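Long-range contact in mycosin-1 (Mycobacterium smegmatis, PDB 4KB5), which is a subtilisin-like serine protease that cleaves EspB and may regulate ESX-1 secretion and virulence: residues E16-A30 with D86-A100. Residues are numbered along the deposited sequence; the frame is centred on the assembly and turned at random.
Sequences ETGPDQPTEQRKICA and DFVDAAGNGMSDCDA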
# COMPACT_ATOMS: atom_id res chain seq x y z
N GLU A 16 11.04 -15.85 7.98
CA GLU A 16 12.23 -16.10 7.17
C GLU A 16 12.23 -15.28 5.89
O GLU A 16 11.19 -15.13 5.23
CB GLU A 16 12.34 -17.60 6.81
CG GLU A 16 12.73 -18.48 7.99
CD GLU A 16 12.40 -19.95 7.78
OE1 GLU A 16 12.03 -20.34 6.66
OE2 GLU A 16 12.51 -20.71 8.76
N THR A 17 13.41 -14.78 5.53
CA THR A 17 13.57 -13.94 4.34
C THR A 17 13.85 -14.82 3.12
O THR A 17 13.98 -16.03 3.25
CB THR A 17 14.67 -12.87 4.55
OG1 THR A 17 15.92 -13.51 4.86
CG2 THR A 17 14.30 -11.96 5.71
N GLY A 18 13.91 -14.22 1.94
CA GLY A 18 14.24 -14.94 0.72
C GLY A 18 13.04 -15.14 -0.18
O GLY A 18 11.91 -15.08 0.29
N PRO A 19 13.28 -15.39 -1.48
CA PRO A 19 12.15 -15.54 -2.40
C PRO A 19 11.42 -16.89 -2.24
O PRO A 19 11.95 -17.80 -1.60
CB PRO A 19 12.81 -15.45 -3.77
CG PRO A 19 14.20 -15.99 -3.55
CD PRO A 19 14.57 -15.68 -2.12
N ASP A 20 10.22 -16.98 -2.81
CA ASP A 20 9.45 -18.22 -2.80
C ASP A 20 10.14 -19.28 -3.67
O ASP A 20 10.31 -20.41 -3.24
CB ASP A 20 8.00 -17.98 -3.26
CG ASP A 20 7.15 -19.25 -3.26
OD1 ASP A 20 6.76 -19.71 -4.37
OD2 ASP A 20 6.89 -19.81 -2.17
N GLN A 21 10.57 -18.87 -4.86
CA GLN A 21 11.39 -19.71 -5.73
C GLN A 21 12.56 -18.89 -6.27
O GLN A 21 12.44 -17.67 -6.44
CB GLN A 21 10.55 -20.26 -6.89
CG GLN A 21 9.29 -20.99 -6.45
OE1 GLN A 21 10.71 -22.67 -5.51
NE2 GLN A 21 8.59 -22.61 -4.80
N PRO A 22 13.70 -19.54 -6.53
CA PRO A 22 14.89 -18.81 -6.99
C PRO A 22 14.60 -17.91 -8.20
O PRO A 22 13.82 -18.27 -9.09
CB PRO A 22 15.86 -19.94 -7.38
CG PRO A 22 15.45 -21.09 -6.52
CD PRO A 22 13.95 -20.99 -6.43
N THR A 23 15.24 -16.74 -8.21
CA THR A 23 14.97 -15.71 -9.21
C THR A 23 16.20 -15.40 -10.06
O THR A 23 17.32 -15.77 -9.70
CB THR A 23 14.50 -14.40 -8.55
OG1 THR A 23 15.41 -14.02 -7.52
CG2 THR A 23 13.08 -14.56 -7.96
N GLU A 24 15.98 -14.74 -11.19
CA GLU A 24 17.03 -14.25 -12.06
C GLU A 24 16.53 -12.96 -12.69
O GLU A 24 15.35 -12.65 -12.59
CB GLU A 24 17.34 -15.28 -13.15
CG GLU A 24 16.27 -15.38 -14.22
CD GLU A 24 16.41 -16.64 -15.05
OE1 GLU A 24 15.42 -17.01 -15.72
OE2 GLU A 24 17.50 -17.25 -15.03
N GLN A 25 17.43 -12.22 -13.34
CA GLN A 25 17.10 -10.92 -13.89
C GLN A 25 16.40 -11.03 -15.24
O GLN A 25 16.80 -11.82 -16.09
CB GLN A 25 18.36 -10.05 -14.01
CG GLN A 25 18.06 -8.57 -14.24
CD GLN A 25 19.28 -7.67 -14.15
OE1 GLN A 25 20.41 -8.14 -14.08
NE2 GLN A 25 19.04 -6.37 -14.17
N ARG A 26 15.38 -10.20 -15.43
CA ARG A 26 14.64 -10.16 -16.69
C ARG A 26 14.80 -8.81 -17.39
O ARG A 26 14.79 -8.75 -18.62
CB ARG A 26 13.16 -10.45 -16.45
CG ARG A 26 12.31 -10.46 -17.71
CD ARG A 26 10.88 -10.86 -17.41
NE ARG A 26 10.02 -9.70 -17.21
NH1 ARG A 26 8.27 -8.30 -17.74
NH2 ARG A 26 8.71 -10.13 -19.06
N LYS A 27 14.94 -7.74 -16.62
CA LYS A 27 15.08 -6.39 -17.19
C LYS A 27 16.27 -5.68 -16.55
O LYS A 27 16.62 -5.97 -15.41
CB LYS A 27 13.82 -5.53 -16.94
CG LYS A 27 12.52 -6.10 -17.50
CD LYS A 27 11.38 -5.11 -17.44
CE LYS A 27 10.13 -5.71 -18.08
NZ LYS A 27 8.92 -4.85 -17.97
N ILE A 28 16.86 -4.74 -17.28
CA ILE A 28 17.87 -3.82 -16.74
C ILE A 28 17.27 -2.99 -15.59
O ILE A 28 16.09 -2.66 -15.62
CB ILE A 28 18.41 -2.87 -17.84
CG1 ILE A 28 19.67 -2.14 -17.37
CG2 ILE A 28 17.33 -1.87 -18.28
CD1 ILE A 28 20.34 -1.29 -18.45
N CYS A 29 18.07 -2.69 -14.57
CA CYS A 29 17.64 -1.81 -13.48
C CYS A 29 17.22 -0.43 -13.99
O CYS A 29 17.86 0.11 -14.89
CB CYS A 29 18.73 -1.67 -12.41
SG CYS A 29 19.02 -3.19 -11.45
N ALA A 30 16.16 0.13 -13.41
CA ALA A 30 15.55 1.39 -13.88
C ALA A 30 15.87 2.56 -12.96
O ALA A 30 16.19 2.35 -11.79
CB ALA A 30 14.04 1.21 -14.01
N ASP A 86 15.16 -8.91 2.19
CA ASP A 86 14.91 -9.08 0.77
C ASP A 86 14.18 -10.40 0.55
O ASP A 86 14.58 -11.43 1.08
CB ASP A 86 16.25 -9.07 0.01
CG ASP A 86 16.08 -8.77 -1.47
OD1 ASP A 86 15.06 -9.15 -2.08
OD2 ASP A 86 17.00 -8.15 -2.05
N PHE A 87 13.10 -10.35 -0.23
CA PHE A 87 12.23 -11.51 -0.48
C PHE A 87 12.18 -11.77 -1.98
O PHE A 87 11.38 -12.56 -2.45
CB PHE A 87 10.81 -11.25 0.10
CG PHE A 87 10.80 -11.09 1.60
CD1 PHE A 87 10.41 -12.14 2.42
CD2 PHE A 87 11.22 -9.90 2.19
CE1 PHE A 87 10.44 -12.01 3.81
CE2 PHE A 87 11.25 -9.76 3.58
CZ PHE A 87 10.86 -10.82 4.39
N VAL A 88 13.04 -11.10 -2.72
CA VAL A 88 13.16 -11.31 -4.16
C VAL A 88 14.51 -11.99 -4.47
O VAL A 88 14.59 -12.95 -5.23
CB VAL A 88 13.00 -9.99 -4.93
CG1 VAL A 88 13.34 -10.14 -6.41
CG2 VAL A 88 11.57 -9.44 -4.75
N ASP A 89 15.57 -11.49 -3.84
CA ASP A 89 16.93 -12.01 -4.06
C ASP A 89 17.35 -12.77 -2.82
O ASP A 89 17.21 -12.27 -1.70
CB ASP A 89 17.88 -10.84 -4.31
CG ASP A 89 19.12 -11.24 -5.08
OD1 ASP A 89 19.31 -10.72 -6.20
OD2 ASP A 89 19.93 -12.06 -4.58
N ALA A 90 17.86 -13.99 -3.00
CA ALA A 90 18.38 -14.77 -1.87
C ALA A 90 19.47 -14.00 -1.11
O ALA A 90 19.59 -14.12 0.11
CB ALA A 90 18.90 -16.12 -2.35
N ALA A 91 20.26 -13.22 -1.84
CA ALA A 91 21.27 -12.37 -1.22
C ALA A 91 20.85 -10.92 -1.42
O ALA A 91 20.84 -10.41 -2.55
CB ALA A 91 22.65 -12.63 -1.83
N GLY A 92 20.48 -10.25 -0.33
CA GLY A 92 19.91 -8.90 -0.42
C GLY A 92 19.47 -8.48 0.96
O GLY A 92 19.35 -9.33 1.84
N ASN A 93 19.23 -7.19 1.16
CA ASN A 93 18.79 -6.70 2.48
C ASN A 93 17.63 -5.69 2.42
O ASN A 93 17.28 -5.10 3.43
CB ASN A 93 19.98 -6.10 3.23
CG ASN A 93 20.49 -4.81 2.59
OD1 ASN A 93 20.16 -4.50 1.44
ND2 ASN A 93 21.31 -4.06 3.33
N GLY A 94 17.06 -5.49 1.23
CA GLY A 94 16.00 -4.49 1.03
C GLY A 94 16.49 -3.10 0.63
O GLY A 94 15.67 -2.23 0.32
N MET A 95 17.81 -2.89 0.59
CA MET A 95 18.33 -1.55 0.31
C MET A 95 18.78 -1.32 -1.14
O MET A 95 19.57 -0.41 -1.41
CB MET A 95 19.44 -1.15 1.30
CG MET A 95 18.99 -1.04 2.75
SD MET A 95 17.73 0.23 3.09
CE MET A 95 18.61 1.68 2.54
N SER A 96 18.27 -2.14 -2.06
CA SER A 96 18.53 -1.96 -3.48
C SER A 96 17.21 -1.89 -4.23
O SER A 96 16.46 -2.86 -4.24
CB SER A 96 19.39 -3.10 -4.07
OG SER A 96 20.53 -3.39 -3.26
N ASP A 97 16.95 -0.77 -4.87
CA ASP A 97 15.76 -0.60 -5.68
C ASP A 97 16.17 -0.65 -7.14
O ASP A 97 16.79 0.28 -7.65
CB ASP A 97 15.08 0.74 -5.35
CG ASP A 97 13.79 0.97 -6.14
OD1 ASP A 97 13.25 2.08 -6.02
OD2 ASP A 97 13.32 0.07 -6.88
N CYS A 98 15.80 -1.73 -7.80
CA CYS A 98 16.14 -1.93 -9.20
C CYS A 98 14.93 -1.59 -10.10
O CYS A 98 14.97 -1.74 -11.32
CB CYS A 98 16.68 -3.36 -9.38
SG CYS A 98 17.12 -3.88 -11.06
N ASP A 99 13.86 -1.09 -9.49
CA ASP A 99 12.61 -0.87 -10.20
C ASP A 99 12.15 0.58 -10.31
O ASP A 99 11.17 0.85 -10.98
CB ASP A 99 11.50 -1.73 -9.59
CG ASP A 99 11.76 -3.21 -9.78
OD1 ASP A 99 12.36 -3.84 -8.89
OD2 ASP A 99 11.41 -3.73 -10.86
N ALA A 100 12.84 1.52 -9.65
CA ALA A 100 12.41 2.92 -9.59
C ALA A 100 10.97 3.02 -9.08
O ALA A 100 10.07 3.52 -9.77
CB ALA A 100 12.56 3.59 -10.95
O HOH W 1 18.15 -14.51 -6.13
O HOH W 2 18.15 0.80 -10.15
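The C29–C98 disulfide covalently joins the N-terminal extension to the catalytic domain, its SG atoms 2.1 Å apart and its dihedral at -99°. SG of C98 reaches it from a position anti to its own backbone N (chi1 178°). Next to the bridge, A30 N donates to C98 O (3.0 Å), approaching well above the carbonyl plane, and A30 CB lies 4.1 Å from A100 CB. A water bridges A30 O and D97 O.

Further back along the extension, T23 OG1 donates to V88 O over 2.7 Å, tilted 27° from the carbonyl plane; the same OG1 accepts from a water that also receives A90 N. The P19 ring lies along the backbone of 87–90, CB 3.4 Å from V88 O. G18 N donates to D86 O in the carbonyl plane. The T17 and F87 side chains cross at about a right angle, T17 CB over one ring face, toward its rim, and CG2 3.9 Å from F87 CZ. D86 OD1 accepts from V88 N, an Asx turn, and from D89 N, above the carboxylate plane, shaping the loop P19 packs on.

Thus a disulfide and three direct hydrogen bonds tie the extension to the loop leading to H101, the probable charge-relay histidine, consistent with a contribution to active-site cleft stability.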